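Local atomic coordinates of B12-binding domain-containing protein (Kitasatospora setae, PDB entry 6WTE), a protein that binds cobalamin and a [4Fe-4S] cluster and, as the radical SAM methylase TsrM, probably transfers methyl groups by a non-radical route. Residues K282-L285 / R286-R290; V307-P311 / S312-E316. All coordinates share one frame; numbering follows the deposited sequence.

Interaction 1 (K282-L285 / R286-R290); sequences KNLL and REIVR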
loop_
_atom_site.group_PDB
_atom_site.type_symbol
_atom_site.label_atom_id
_atom_site.label_comp_id
_atom_site.label_asym_id
_atom_site.label_seq_id
_atom_site.Cartn_x
_atom_site.Cartn_y
_atom_site.Cartn_z
ATOM N N LYS A 282 2.747 21.511 4.457
ATOM C CA LYS A 282 2.199 22.862 4.507
ATOM C C LYS A 282 2.716 23.718 3.356
ATOM O O LYS A 282 1.959 24.499 2.772
ATOM C CB LYS A 282 2.515 23.516 5.849
ATOM C CG LYS A 282 1.663 22.974 6.980
ATOM C CD LYS A 282 1.989 23.656 8.299
ATOM C CE LYS A 282 0.971 23.290 9.364
ATOM N NZ LYS A 282 1.252 23.996 10.654
ATOM N N ASN A 283 3.998 23.584 3.004
ATOM C CA ASN A 283 4.515 24.321 1.853
ATOM C C ASN A 283 3.825 23.890 0.564
ATOM O O ASN A 283 3.558 24.719 -0.320
ATOM C CB ASN A 283 6.028 24.116 1.731
ATOM C CG ASN A 283 6.812 24.934 2.732
ATOM O OD1 ASN A 283 6.334 25.952 3.230
ATOM N ND2 ASN A 283 8.032 24.494 3.029
ATOM N N LEU A 284 3.534 22.595 0.435
ATOM C CA LEU A 284 2.823 22.103 -0.739
ATOM C C LEU A 284 1.432 22.721 -0.838
ATOM O O LEU A 284 1.018 23.183 -1.909
ATOM C CB LEU A 284 2.719 20.584 -0.682
ATOM C CG LEU A 284 2.098 19.990 -1.945
ATOM C CD1 LEU A 284 3.098 20.091 -3.081
ATOM C CD2 LEU A 284 1.684 18.550 -1.705
ATOM N N LEU A 285 0.685 22.715 0.272
ATOM C CA LEU A 285 -0.659 23.279 0.262
ATOM C C LEU A 285 -0.622 24.770 -0.051
ATOM O O LEU A 285 -1.442 25.269 -0.831
ATOM C CB LEU A 285 -1.343 23.018 1.603
ATOM C CG LEU A 285 -1.542 21.529 1.908
ATOM C CD1 LEU A 285 -2.016 21.337 3.346
ATOM C CD2 LEU A 285 -2.521 20.897 0.926
ATOM N N ARG A 286 0.348 25.486 0.522
ATOM C CA ARG A 286 0.499 26.907 0.226
ATOM C C ARG A 286 0.702 27.145 -1.267
ATOM O O ARG A 286 0.138 28.087 -1.833
ATOM C CB ARG A 286 1.666 27.490 1.024
ATOM C CG ARG A 286 1.419 27.589 2.530
ATOM C CD ARG A 286 2.566 28.303 3.237
ATOM N NE ARG A 286 2.387 28.299 4.688
ATOM C CZ ARG A 286 3.074 27.528 5.524
ATOM N NH1 ARG A 286 4.008 26.703 5.061
ATOM N NH2 ARG A 286 2.834 27.588 6.827
ATOM N N GLU A 287 1.518 26.312 -1.921
ATOM C CA GLU A 287 1.730 26.483 -3.355
ATOM C C GLU A 287 0.464 26.175 -4.147
ATOM O O GLU A 287 0.157 26.868 -5.125
ATOM C CB GLU A 287 2.897 25.609 -3.822
ATOM C CG GLU A 287 3.137 25.637 -5.325
ATOM C CD GLU A 287 3.517 27.012 -5.843
ATOM O OE1 GLU A 287 3.864 27.902 -5.033
ATOM O OE2 GLU A 287 3.474 27.203 -7.077
ATOM N N ILE A 288 -0.289 25.150 -3.737
ATOM C CA ILE A 288 -1.549 24.843 -4.410
ATOM C C ILE A 288 -2.500 26.028 -4.308
ATOM O O ILE A 288 -3.135 26.434 -5.290
ATOM C CB ILE A 288 -2.185 23.575 -3.818
ATOM C CG1 ILE A 288 -1.315 22.345 -4.096
ATOM C CG2 ILE A 288 -3.578 23.377 -4.388
ATOM C CD1 ILE A 288 -1.822 21.107 -3.387
ATOM N N VAL A 289 -2.613 26.591 -3.107
ATOM C CA VAL A 289 -3.492 27.735 -2.890
ATOM C C VAL A 289 -3.032 28.925 -3.716
ATOM O O VAL A 289 -3.847 29.638 -4.316
ATOM C CB VAL A 289 -3.551 28.077 -1.390
ATOM C CG1 VAL A 289 -4.257 29.410 -1.170
ATOM C CG2 VAL A 289 -4.248 26.965 -0.633
ATOM N N ARG A 290 -1.717 29.148 -3.775
ATOM C CA ARG A 290 -1.199 30.294 -4.513
ATOM C C ARG A 290 -1.530 30.190 -5.995
ATOM O O ARG A 290 -1.935 31.181 -6.613
ATOM C CB ARG A 290 0.313 30.411 -4.320
ATOM C CG ARG A 290 0.917 31.639 -4.989
ATOM C CD ARG A 290 2.426 31.516 -5.168
ATOM N NE ARG A 290 2.789 30.504 -6.161
ATOM C CZ ARG A 290 2.740 30.699 -7.477
ATOM N NH1 ARG A 290 2.336 31.866 -7.961
ATOM N NH2 ARG A 290 3.090 29.728 -8.311
#
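Arg286 sets its CG beside its own backbone N (chi1 -70°) and then runs extended to NE, which carries the guanidinium back along the helix to Lys282 and Asn283, one turn earlier. Asn283, with its CG likewise anti to the carbonyl carbon, turns its amide toward the same place. OD1 of Asn283 meets NH1 of Arg286 at 3.1 Å, near the guanidinium plane, but the bond is weak: the N-H points well off the oxygen (122°) and the two flat groups are 54° apart. CB of Lys282 lies 3.6 Å from the same NH1. The stronger partner of Arg286 is Glu317, which also takes the Lys282 ammonium, so two neighbouring cations share one carboxylate.

Further along, Arg290 gives NE and NH2 to Glu287 in a bidentate i to i+3 salt bridge. NE of Arg290 reaches OE1 of Glu287 at 3.0 Å in a nearly straight bond, and NH2 of Arg290 reaches OE2 of Glu287 at 2.8 Å. Glu287 OE2 also pairs with Arg291. With an alanine in place of Glu287, Arg290 and Arg291 would probably lose their shared carboxylate and the Arg290 guanidinium become freer to turn.

On the buried side CD1 of Ile288 packs on CG of Leu284, 4.3 Å away, and on CD2 of Leu285. Backbone i to i+4 bonds, such as Val289 N to Leu285 O at 2.9 Å, hold the turns. Within the beta-alpha-beta unit of strand 266-269, helix 278-294 and strand 304-309, Leu284 packs on helix 249-261, while Leu285 and Val289 meet helix 316-325.

Interaction 2 (V307-P311 / S312-E316); sequences VYCQP and SPFDE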
loop_
_atom_site.group_PDB
_atom_site.type_symbol
_atom_site.label_atom_id
_atom_site.label_comp_id
_atom_site.label_asym_id
_atom_site.label_seq_id
_atom_site.Cartn_x
_atom_site.Cartn_y
_atom_site.Cartn_z
ATOM N N VAL A 307 -6.614 12.973 1.580
ATOM C CA VAL A 307 -5.324 12.744 2.223
ATOM C C VAL A 307 -5.471 11.696 3.320
ATOM O O VAL A 307 -6.564 11.422 3.821
ATOM C CB VAL A 307 -4.712 14.047 2.794
ATOM C CG1 VAL A 307 -4.558 15.094 1.693
ATOM C CG2 VAL A 307 -5.562 14.610 3.956
ATOM N N TYR A 308 -4.337 11.085 3.666
ATOM C CA TYR A 308 -4.239 10.110 4.745
ATOM C C TYR A 308 -3.237 10.638 5.758
ATOM O O TYR A 308 -2.129 11.035 5.382
ATOM C CB TYR A 308 -3.798 8.728 4.237
ATOM C CG TYR A 308 -3.933 7.660 5.302
ATOM C CD1 TYR A 308 -2.916 7.426 6.220
ATOM C CD2 TYR A 308 -5.094 6.903 5.402
ATOM C CE1 TYR A 308 -3.048 6.464 7.205
ATOM C CE2 TYR A 308 -5.233 5.940 6.376
ATOM C CZ TYR A 308 -4.211 5.725 7.275
ATOM O OH TYR A 308 -4.350 4.761 8.245
ATOM N N CYS A 309 -3.621 10.632 7.037
ATOM C CA CYS A 309 -2.869 11.329 8.067
ATOM C C CYS A 309 -2.762 10.480 9.320
ATOM O O CYS A 309 -3.543 9.550 9.541
ATOM C CB CYS A 309 -3.526 12.663 8.468
ATOM S SG CYS A 309 -3.463 13.963 7.241
ATOM N N GLN A 310 -1.797 10.831 10.141
ATOM C CA GLN A 310 -1.752 10.424 11.536
ATOM C C GLN A 310 -2.422 11.492 12.387
ATOM O O GLN A 310 -2.644 12.617 11.924
ATOM C CB GLN A 310 -0.307 10.209 11.983
ATOM C CG GLN A 310 0.323 8.952 11.397
ATOM C CD GLN A 310 -0.370 7.695 11.875
ATOM O OE1 GLN A 310 -0.285 7.341 13.052
ATOM N NE2 GLN A 310 -1.092 7.033 10.976
ATOM N N PRO A 311 -2.804 11.161 13.624
ATOM C CA PRO A 311 -3.503 12.158 14.450
ATOM C C PRO A 311 -2.692 13.408 14.733
ATOM O O PRO A 311 -3.280 14.463 14.996
ATOM C CB PRO A 311 -3.810 11.388 15.741
ATOM C CG PRO A 311 -3.890 9.973 15.318
ATOM C CD PRO A 311 -2.852 9.819 14.230
ATOM N N SER A 312 -1.366 13.324 14.714
ATOM C CA SER A 312 -0.511 14.453 15.030
ATOM C C SER A 312 0.673 14.436 14.075
ATOM O O SER A 312 1.202 13.358 13.768
ATOM C CB SER A 312 -0.015 14.392 16.485
ATOM O OG SER A 312 0.862 15.468 16.774
ATOM N N PRO A 313 1.117 15.606 13.585
ATOM C CA PRO A 313 0.583 16.938 13.873
ATOM C C PRO A 313 -0.563 17.314 12.948
ATOM O O PRO A 313 -0.458 17.139 11.732
ATOM C CB PRO A 313 1.786 17.847 13.636
ATOM C CG PRO A 313 2.570 17.147 12.553
ATOM C CD PRO A 313 2.299 15.662 12.703
ATOM N N PHE A 314 -1.650 17.842 13.519
ATOM C CA PHE A 314 -2.804 18.273 12.726
ATOM C C PHE A 314 -3.380 19.486 13.455
ATOM O O PHE A 314 -4.251 19.340 14.315
ATOM C CB PHE A 314 -3.841 17.163 12.579
ATOM C CG PHE A 314 -4.844 17.402 11.471
ATOM C CD1 PHE A 314 -5.863 18.337 11.615
ATOM C CD2 PHE A 314 -4.776 16.676 10.292
ATOM C CE1 PHE A 314 -6.782 18.549 10.601
ATOM C CE2 PHE A 314 -5.688 16.879 9.275
ATOM C CZ PHE A 314 -6.690 17.820 9.420
ATOM N N ASP A 315 -2.876 20.673 13.117
ATOM C CA ASP A 315 -3.254 21.874 13.850
ATOM C C ASP A 315 -4.159 22.764 13.002
ATOM O O ASP A 315 -4.513 22.442 11.860
ATOM C CB ASP A 315 -2.014 22.631 14.353
ATOM C CG ASP A 315 -1.089 23.103 13.237
ATOM O OD1 ASP A 315 -1.499 23.172 12.062
ATOM O OD2 ASP A 315 0.081 23.416 13.549
ATOM N N GLU A 316 -4.545 23.900 13.588
ATOM C CA GLU A 316 -5.504 24.784 12.936
ATOM C C GLU A 316 -4.961 25.312 11.614
ATOM O O GLU A 316 -5.688 25.370 10.613
ATOM C CB GLU A 316 -5.870 25.933 13.873
ATOM C CG GLU A 316 -6.944 26.856 13.331
ATOM C CD GLU A 316 -7.344 27.918 14.336
ATOM O OE1 GLU A 316 -6.743 27.951 15.432
ATOM O OE2 GLU A 316 -8.262 28.711 14.033
#
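From extended Cys309 the chain turns at Pro311 and comes back through a cis peptide before Pro313, so that Phe314 faces Cys309 across the bend. This is a beta-alpha loop of the radical SAM partial TIM barrel, joining the C-terminal end of strand 304-309 to helix 316-325 beside the iron-sulfur cluster.

Inside the bend a cysteine sulfur-aromatic contact forms. SG of Cys309 stands at the edge of the Phe314 ring, 4.2 Å from CE2 of Phe314, and lies practically in the ring plane, 89° off the normal. Phe314 carries its ring opposite its backbone N (chi1 -164°), which turns it inward to the sulfur and to an edge-to-face stack with Phe318; Leu363 and Cys367 of helix 357-369 also touch it.

Gln310 leads its side chain away from the bend. Its CB stays 3.9 Å from O of Ser312, but a bent chain (chi2 -64°) takes the amide to the cluster pocket. There OE1 accepts from Lys346 and bonds to the hydroxyl of Tyr354, while NE2 makes a weak bond to Glu273, a cluster-binding residue; these partners probably fix the rotation of the amide. Asn275 ND2 ties the two limbs together by bonding to the carbonyl oxygens of Gln310 and Pro313, and at the far end Asp315 is the N-cap of helix 316-325, its OD1 accepting from N of Phe318. Back at the turn, O of Pro311 rests 3.7 Å from CB of Phe314.

Overall arrangement
Interactions 1 and 2 follow in series along the radical SAM core, the first on helix 278-294 and the second where strand 304-309 passes into helix 316-325. Their centres lie 16 Å apart, yet they meet directly: NZ of Lys282 forms a salt bridge with OD2 of Asp315 at 3.2 Å, joining helix 278-294 to the capped start of helix 316-325. Phe318 and Leu322 of helix 316-325 each touch both Leu285 and Phe314. Interaction 1 is structural packing away from the cofactor sites, whereas interaction 2, at the C-terminal end of the strand that follows, reaches the iron-sulfur cluster pocket through Gln310.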